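Long-range contacts in DegT/DnrJ/EryC1/StrS aminotransferase (Brucella abortus 2308, PDB 4QGR), which probably works as a pyridoxal-phosphate-dependent aminotransferase of the DegT/DnrJ/EryC1/StrS family, with its cofactor held between two subunits: residues A[58-63]-A[209-214]; A[70-75]-A[241-246]; A[221-226]-A[236-241]. All blocks are in the same frame, centred on the assembly; numbering follows the deposited sequence.

In the fold
The three contacts lie on one side of the chain's centre. Interaction 1 pairs edge strand 59-63 with strand 208-212; interaction 2 sets the loop 241-246 against helix 68-76; interaction 3 folds the preceding loop onto helix 215-224. The centres of interactions 2 and 3 are about 8 Å apart, and the two share Ile241. Met72 ties interactions 1 and 2 together, its CE lying 3.5 Å from Met210 CE, while Arg222 of helix 215-224 reaches the carbonyl of Val60, linking 1 to 3. Interaction 2 stands nearest the chemistry: Asn242 binds the phosphate of a pyridoxal-5'-phosphate that is also hydrogen-bonded by Lys199, Ser194 and other residues of the second subunit.

Interaction 1: residues A[58-63]-A[209-214]; sequences EHVIAC and AMFTND
Asn213 lends its side-chain carbonyl to a pairing that is otherwise made by backbone: its OD1 takes the N-H of Glu58 at 2.9 Å, the donor lying almost on the extension of the C=O bond. The amide thus carries the bonding one step past the ends of the two strands. A water seals this end, giving protons to Glu58 OE1 and to the carbonyl O of Asn213 and also bonding His59 NE2; it sits in the plane of the imidazole at the ring edge. Thr212 closes an ST turn, its OG1 accepting from Asp214 N at 3.1 Å while also bonding His189 O, and Asp214 then caps helix 215-224 through the N of Leu217. Residues 59-63 and 209-212 run antiparallel, at 165°. This is the edge of the large mixed sheet of fold type I aminotransferases, in which 208-212 is the strand that runs against its neighbours. Ile61 N to Met210 O, at 2.8 Å and practically straight, is the shortest of the interstrand bonds. The side chains alternate between faces. On one, Met210 bends at its last torsion (chi3 -70°), which turns CE back over Ile61 to lie 3.6 Å from CG2; helix 68-76 closes over the methionine. On the other, Val60 and Phe211 lie side by side and point the same way: Val60 CG2 meets the ring edge 3.9 Å from CD1, and helix 42-55 packs against both residues.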
# COMPACT_ATOMS: atom_id res chain seq x y z
N GLU A 58 -8.02 -7.60 21.32
CA GLU A 58 -9.44 -7.27 21.09
C GLU A 58 -9.70 -6.75 19.69
O GLU A 58 -10.79 -6.95 19.15
CB GLU A 58 -9.92 -6.22 22.08
CG GLU A 58 -9.87 -6.68 23.52
CD GLU A 58 -10.40 -5.62 24.49
OE1 GLU A 58 -11.42 -4.96 24.18
OE2 GLU A 58 -9.78 -5.46 25.56
N HIS A 59 -8.73 -6.05 19.13
CA HIS A 59 -8.90 -5.40 17.82
C HIS A 59 -7.80 -5.79 16.88
O HIS A 59 -6.63 -5.58 17.19
CB HIS A 59 -8.94 -3.86 17.94
CG HIS A 59 -9.98 -3.37 18.91
ND1 HIS A 59 -11.31 -3.25 18.58
CD2 HIS A 59 -9.88 -3.03 20.22
CE1 HIS A 59 -12.00 -2.87 19.65
NE2 HIS A 59 -11.15 -2.71 20.65
N VAL A 60 -8.18 -6.27 15.69
CA VAL A 60 -7.22 -6.53 14.60
C VAL A 60 -7.66 -5.68 13.43
O VAL A 60 -8.85 -5.73 13.01
CB VAL A 60 -7.20 -7.99 14.15
CG1 VAL A 60 -6.29 -8.16 12.91
CG2 VAL A 60 -6.80 -8.90 15.33
N ILE A 61 -6.73 -4.86 12.95
CA ILE A 61 -7.02 -3.93 11.86
C ILE A 61 -6.14 -4.35 10.67
O ILE A 61 -4.95 -3.99 10.59
CB ILE A 61 -6.73 -2.49 12.26
CG1 ILE A 61 -7.48 -2.09 13.54
CG2 ILE A 61 -7.09 -1.55 11.11
CD1 ILE A 61 -6.64 -2.26 14.79
N ALA A 62 -6.73 -5.08 9.74
CA ALA A 62 -5.98 -5.55 8.56
C ALA A 62 -5.62 -4.36 7.68
O ALA A 62 -6.36 -3.38 7.65
CB ALA A 62 -6.78 -6.60 7.79
N CYS A 63 -4.47 -4.41 7.00
CA CYS A 63 -4.06 -3.33 6.10
C CYS A 63 -3.20 -3.88 4.97
O CYS A 63 -3.11 -5.12 4.80
CB CYS A 63 -3.32 -2.24 6.90
SG CYS A 63 -1.90 -2.79 7.88
N ALA A 209 -1.15 -6.18 9.12
CA ALA A 209 -2.20 -5.86 10.08
C ALA A 209 -1.63 -5.12 11.27
O ALA A 209 -0.40 -5.17 11.56
CB ALA A 209 -2.88 -7.12 10.56
N MET A 210 -2.55 -4.56 12.03
CA MET A 210 -2.24 -3.86 13.30
C MET A 210 -3.12 -4.45 14.37
O MET A 210 -4.22 -4.92 14.08
CB MET A 210 -2.46 -2.36 13.20
CG MET A 210 -1.64 -1.74 12.06
SD MET A 210 -2.06 -0.04 11.67
CE MET A 210 -3.67 -0.32 10.94
N PHE A 211 -2.63 -4.39 15.60
CA PHE A 211 -3.24 -5.04 16.75
C PHE A 211 -3.30 -4.08 17.94
O PHE A 211 -2.33 -3.37 18.23
CB PHE A 211 -2.42 -6.27 17.14
CG PHE A 211 -2.05 -7.15 15.99
CD1 PHE A 211 -3.02 -7.89 15.33
CD2 PHE A 211 -0.74 -7.26 15.56
CE1 PHE A 211 -2.71 -8.73 14.28
CE2 PHE A 211 -0.43 -8.07 14.47
CZ PHE A 211 -1.40 -8.82 13.85
N THR A 212 -4.43 -4.04 18.64
CA THR A 212 -4.47 -3.25 19.86
C THR A 212 -5.68 -3.64 20.69
O THR A 212 -6.68 -4.14 20.18
CB THR A 212 -4.50 -1.74 19.58
OG1 THR A 212 -4.32 -1.02 20.81
CG2 THR A 212 -5.77 -1.30 18.86
N ASN A 213 -5.54 -3.43 22.00
CA ASN A 213 -6.69 -3.51 22.91
C ASN A 213 -7.42 -2.21 23.16
O ASN A 213 -8.44 -2.19 23.85
CB ASN A 213 -6.25 -4.09 24.24
CG ASN A 213 -5.90 -5.55 24.14
OD1 ASN A 213 -6.50 -6.29 23.38
ND2 ASN A 213 -4.91 -5.97 24.92
N ASP A 214 -6.91 -1.13 22.59
CA ASP A 214 -7.51 0.21 22.76
C ASP A 214 -8.54 0.46 21.65
O ASP A 214 -8.18 0.68 20.48
CB ASP A 214 -6.38 1.22 22.74
CG ASP A 214 -6.85 2.68 22.83
OD1 ASP A 214 -8.00 3.03 22.57
OD2 ASP A 214 -5.98 3.51 23.15
O HOH W 1 -11.50 -2.45 23.44

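Interaction 2: residues A[70-75]-A[241-246]; sequences LQMPLM and INSRLD. With PLP (pyridoxal-5'-phosphate), chain G; ACT (acetate ion), chain D.
Behind the cofactor site shared by the two subunits, Met72 and its neighbours on helix 68-76 meet Ile241 and Ser243 of the loop that leads into helix 247-278. The loop is extended, and its side chains alternate: Ile241 and Ser243 turn to the helix, Asn242 and Arg244 to the active site. Ile241 holds CG1 between its backbone N and carbonyl carbon (chi1 59°), a setting that drives CD1 against the thioether chain, 3.7 Å from Met72 CG and 3.8 Å from SD. Met72 bends at its sulfur (chi3 -86°), and its methyl CE comes to rest 3.5 Å from Ser243 OG. That hydroxyl is held by hydrogen bonds to Asp68 OD2 and Ala64 N, so the serine ties the loop to the start of the helix. The other branch, Ile241 CG2, lies 4.1 Å from Gln71 NE2, with the methyl of Met75 a little farther off. No hydrogen bond joins the two segments. On the far side of the loop Asn242 ND2 donates to O2P of the pyridoxal phosphate at 2.8 Å. Arg244 grips an acetate, probably from the crystallisation liquor, with two N-H groups: NH1 to O and NH2 to OXT, both at 3.0 Å. The carboxyl carbon lies in the guanidinium plane, and NH2 also makes a salt bridge to Asp206 of the second subunit. The same cofactor is hydrogen-bonded to Lys199, Ser194, Gly66, Thr67 and Gln173 of the second subunit. A residue of one subunit completing the phosphate site of the other, here Asn242, is typical of the composite, dimer-interface active site of fold type I aminotransferases.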
# COMPACT_ATOMS: atom_id res chain seq x y z
N LEU A 70 3.23 0.03 10.48
CA LEU A 70 4.06 0.82 11.41
C LEU A 70 3.83 2.33 11.25
O LEU A 70 3.87 3.06 12.25
CB LEU A 70 5.54 0.52 11.15
CG LEU A 70 6.00 -0.93 11.38
CD1 LEU A 70 7.34 -1.20 10.76
CD2 LEU A 70 6.09 -1.17 12.88
N GLN A 71 3.60 2.77 10.02
CA GLN A 71 3.36 4.18 9.74
C GLN A 71 2.06 4.66 10.38
O GLN A 71 2.01 5.74 10.97
CB GLN A 71 3.29 4.41 8.24
CG GLN A 71 2.99 5.85 7.80
CD GLN A 71 2.95 5.96 6.27
OE1 GLN A 71 3.31 5.01 5.56
NE2 GLN A 71 2.40 7.05 5.75
N MET A 72 0.98 3.91 10.20
CA MET A 72 -0.31 4.44 10.64
C MET A 72 -0.41 4.78 12.13
O MET A 72 -0.98 5.83 12.50
CB MET A 72 -1.45 3.55 10.16
CG MET A 72 -1.61 3.62 8.64
SD MET A 72 -3.11 2.75 8.10
CE MET A 72 -2.58 1.04 7.95
N PRO A 73 0.14 3.93 13.01
CA PRO A 73 0.09 4.30 14.42
C PRO A 73 0.86 5.60 14.73
O PRO A 73 0.43 6.34 15.62
CB PRO A 73 0.73 3.11 15.11
CG PRO A 73 0.41 1.96 14.23
CD PRO A 73 0.45 2.51 12.83
N LEU A 74 1.97 5.85 14.02
CA LEU A 74 2.69 7.12 14.21
C LEU A 74 1.80 8.28 13.79
O LEU A 74 1.78 9.34 14.47
CB LEU A 74 3.99 7.14 13.39
CG LEU A 74 5.05 6.11 13.80
CD1 LEU A 74 6.22 6.11 12.81
CD2 LEU A 74 5.60 6.41 15.16
N MET A 75 1.06 8.11 12.69
CA MET A 75 0.16 9.15 12.23
C MET A 75 -0.96 9.44 13.23
O MET A 75 -1.29 10.62 13.50
CB MET A 75 -0.44 8.84 10.86
CG MET A 75 0.57 8.73 9.74
SD MET A 75 -0.14 8.13 8.23
CE MET A 75 -1.27 9.42 7.76
N ILE A 241 -4.28 7.39 4.38
CA ILE A 241 -3.70 6.70 3.24
C ILE A 241 -4.71 5.68 2.69
O ILE A 241 -5.87 5.62 3.16
CB ILE A 241 -2.38 6.03 3.63
CG1 ILE A 241 -2.58 5.01 4.77
CG2 ILE A 241 -1.32 7.06 4.04
CD1 ILE A 241 -1.34 4.18 5.01
N ASN A 242 -4.29 4.91 1.69
CA ASN A 242 -5.09 3.77 1.25
C ASN A 242 -4.35 2.53 1.65
O ASN A 242 -3.38 2.18 0.99
CB ASN A 242 -5.26 3.77 -0.27
CG ASN A 242 -6.05 2.56 -0.77
OD1 ASN A 242 -6.46 1.69 -0.01
ND2 ASN A 242 -6.24 2.49 -2.07
N SER A 243 -4.81 1.83 2.68
CA SER A 243 -4.09 0.65 3.15
C SER A 243 -5.01 -0.46 3.62
O SER A 243 -5.27 -0.60 4.81
CB SER A 243 -3.10 1.02 4.24
OG SER A 243 -2.30 -0.07 4.59
N ARG A 244 -5.47 -1.27 2.66
CA ARG A 244 -6.44 -2.35 2.90
C ARG A 244 -5.80 -3.69 2.57
O ARG A 244 -5.00 -3.82 1.63
CB ARG A 244 -7.69 -2.14 2.05
CG ARG A 244 -8.46 -0.87 2.41
CD ARG A 244 -9.67 -0.62 1.51
NE ARG A 244 -9.29 -0.22 0.17
CZ ARG A 244 -9.88 0.73 -0.55
NH1 ARG A 244 -10.92 1.41 -0.07
NH2 ARG A 244 -9.48 0.94 -1.78
N LEU A 245 -6.18 -4.70 3.36
CA LEU A 245 -5.91 -6.10 2.97
C LEU A 245 -6.96 -6.57 1.98
O LEU A 245 -8.18 -6.50 2.29
CB LEU A 245 -5.96 -6.98 4.20
CG LEU A 245 -5.66 -8.48 4.04
CD1 LEU A 245 -4.23 -8.66 3.71
CD2 LEU A 245 -6.00 -9.24 5.33
N ASP A 246 -6.52 -7.05 0.81
CA ASP A 246 -7.46 -7.46 -0.23
C ASP A 246 -8.27 -8.67 0.29
O ASP A 246 -7.73 -9.54 0.99
CB ASP A 246 -6.76 -7.94 -1.50
CG ASP A 246 -5.99 -6.89 -2.24
OD1 ASP A 246 -6.25 -5.63 -2.11
OD2 ASP A 246 -5.09 -7.35 -3.03
N1 PLP G . -7.63 9.91 -7.87
C2 PLP G . -8.93 9.80 -8.24
C2A PLP G . -9.54 10.83 -9.17
C3 PLP G . -9.74 8.65 -7.78
O3 PLP G . -11.02 8.49 -8.17
C4 PLP G . -9.12 7.67 -6.86
C4A PLP G . -9.81 6.47 -6.37
O4A PLP G . -10.82 6.12 -6.92
C5 PLP G . -7.72 7.88 -6.52
C6 PLP G . -7.05 9.02 -7.03
C5A PLP G . -7.05 6.90 -5.55
O4P PLP G . -6.92 5.61 -6.15
P PLP G . -6.94 4.31 -5.22
O1P PLP G . -6.38 3.22 -6.12
O2P PLP G . -6.15 4.55 -3.94
O3P PLP G . -8.44 4.13 -4.94
C ACT D . -11.19 3.80 -3.04
O ACT D . -11.82 3.55 -1.97
OXT ACT D . -9.98 3.60 -3.15
CH3 ACT D . -11.93 4.37 -4.22

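Interaction 3: residues A[221-226]-A[236-241]; sequences LRSVLF and NVRIGI
Arg238 runs at about a right angle across Val224, laying its CD 3.6 Å from Val224 CG2, before its guanidinium turns to Ser223. A bend in the chain (chi3 63°) makes that turn. The flat group meets the serine edge-on: NH1 donates to Ser223 OG at 2.8 Å, with the oxygen only 1° out of the guanidinium plane. The bond is somewhat bent all the same, with 147° at the hydrogen. The hydroxyl is also bonded to Lys229 O, so it links the helix to two places in the loop. Helix 215-224 follows strand 208-212 in the large domain of this type I fold, and the chain leaving it makes an excursion before returning along the helix's C-terminal part. The return is fastened by the backbone: Ile241 N bonds Val224 O at 2.8 Å and nearly straight, the N-H coming in almost head-on to the carbonyl. Gly240 passes close by the same oxygen, with its CA 3.4 Å away. At the start of the returning loop, Asn236 and Phe226 do not touch directly. A water spans them, donating to Phe226 O at 2.7 Å and to Asn236 OD1 at 2.9 Å. This water also sits over the centre of the Phe226 ring, on one face. The same ring packs against Arg244 and approaches the acetate beside the cofactor. The second subunit also holds this loop: its Glu97 bonds Gly240 N and its Tyr333 bonds Asn236 ND2.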
# COMPACT_ATOMS: atom_id res chain seq x y z
N LEU A 221 -7.27 4.04 13.66
CA LEU A 221 -6.49 3.30 12.64
C LEU A 221 -7.38 2.93 11.43
O LEU A 221 -6.97 3.00 10.27
CB LEU A 221 -5.82 2.05 13.21
CG LEU A 221 -4.70 2.38 14.18
CD1 LEU A 221 -4.26 1.12 14.90
CD2 LEU A 221 -3.51 3.04 13.49
N ARG A 222 -8.64 2.60 11.72
CA ARG A 222 -9.56 2.24 10.67
C ARG A 222 -9.92 3.45 9.82
O ARG A 222 -10.24 3.30 8.64
CB ARG A 222 -10.82 1.54 11.20
CG ARG A 222 -10.54 0.17 11.82
CD ARG A 222 -11.83 -0.62 12.09
NE ARG A 222 -11.63 -1.77 12.99
CZ ARG A 222 -11.12 -2.94 12.61
NH1 ARG A 222 -10.71 -3.14 11.35
NH2 ARG A 222 -10.98 -3.90 13.50
N SER A 223 -9.87 4.63 10.43
CA SER A 223 -10.06 5.86 9.69
C SER A 223 -8.85 6.14 8.80
O SER A 223 -8.99 6.39 7.62
CB SER A 223 -10.31 7.02 10.66
OG SER A 223 -10.22 8.29 10.04
N VAL A 224 -7.66 6.06 9.38
CA VAL A 224 -6.44 6.41 8.67
C VAL A 224 -6.23 5.55 7.43
O VAL A 224 -5.75 6.04 6.39
CB VAL A 224 -5.21 6.33 9.63
CG1 VAL A 224 -3.88 6.43 8.88
CG2 VAL A 224 -5.28 7.46 10.65
N LEU A 225 -6.56 4.26 7.52
CA LEU A 225 -6.31 3.37 6.39
C LEU A 225 -7.27 3.57 5.25
O LEU A 225 -7.03 3.06 4.14
CB LEU A 225 -6.28 1.90 6.83
CG LEU A 225 -7.63 1.29 7.24
CD1 LEU A 225 -8.44 0.80 6.06
CD2 LEU A 225 -7.39 0.14 8.19
N PHE A 226 -8.33 4.34 5.47
CA PHE A 226 -9.28 4.70 4.42
C PHE A 226 -9.41 6.20 4.30
O PHE A 226 -10.49 6.78 4.54
CB PHE A 226 -10.62 4.00 4.61
CG PHE A 226 -11.62 4.27 3.49
CD1 PHE A 226 -11.21 4.41 2.18
CD2 PHE A 226 -12.98 4.44 3.77
CE1 PHE A 226 -12.13 4.66 1.16
CE2 PHE A 226 -13.91 4.69 2.76
CZ PHE A 226 -13.47 4.81 1.45
N ASN A 236 -13.89 13.42 5.41
CA ASN A 236 -12.62 13.04 6.01
C ASN A 236 -12.16 14.04 7.07
O ASN A 236 -12.08 15.26 6.83
CB ASN A 236 -11.57 12.88 4.92
CG ASN A 236 -11.91 11.74 3.97
OD1 ASN A 236 -12.65 10.82 4.32
ND2 ASN A 236 -11.37 11.81 2.76
N VAL A 237 -11.83 13.52 8.25
CA VAL A 237 -11.48 14.34 9.42
C VAL A 237 -9.98 14.43 9.66
O VAL A 237 -9.52 15.22 10.48
CB VAL A 237 -12.13 13.82 10.73
CG1 VAL A 237 -13.63 14.01 10.67
CG2 VAL A 237 -11.80 12.36 11.01
N ARG A 238 -9.21 13.58 8.99
CA ARG A 238 -7.76 13.61 9.14
C ARG A 238 -7.11 13.18 7.83
O ARG A 238 -7.77 12.63 6.94
CB ARG A 238 -7.32 12.70 10.30
CG ARG A 238 -7.78 11.24 10.17
CD ARG A 238 -7.33 10.36 11.34
NE ARG A 238 -7.90 10.77 12.62
CZ ARG A 238 -9.11 10.49 13.09
NH1 ARG A 238 -9.98 9.76 12.41
NH2 ARG A 238 -9.48 10.99 14.26
N ILE A 239 -5.82 13.45 7.72
CA ILE A 239 -5.02 12.96 6.62
C ILE A 239 -4.86 11.47 6.83
O ILE A 239 -4.49 11.00 7.95
CB ILE A 239 -3.62 13.61 6.59
CG1 ILE A 239 -3.71 15.15 6.43
CG2 ILE A 239 -2.78 12.95 5.51
CD1 ILE A 239 -4.60 15.64 5.31
N GLY A 240 -5.10 10.71 5.77
CA GLY A 240 -4.86 9.25 5.81
C GLY A 240 -4.13 8.71 4.59
O GLY A 240 -3.47 9.47 3.86
N ILE A 241 -4.28 7.39 4.38
CA ILE A 241 -3.70 6.70 3.24
C ILE A 241 -4.71 5.68 2.69
O ILE A 241 -5.87 5.62 3.16
CB ILE A 241 -2.38 6.03 3.63
CG1 ILE A 241 -2.58 5.01 4.77
CG2 ILE A 241 -1.32 7.06 4.04
CD1 ILE A 241 -1.34 4.18 5.01
O HOH W 2 -12.50 8.06 3.35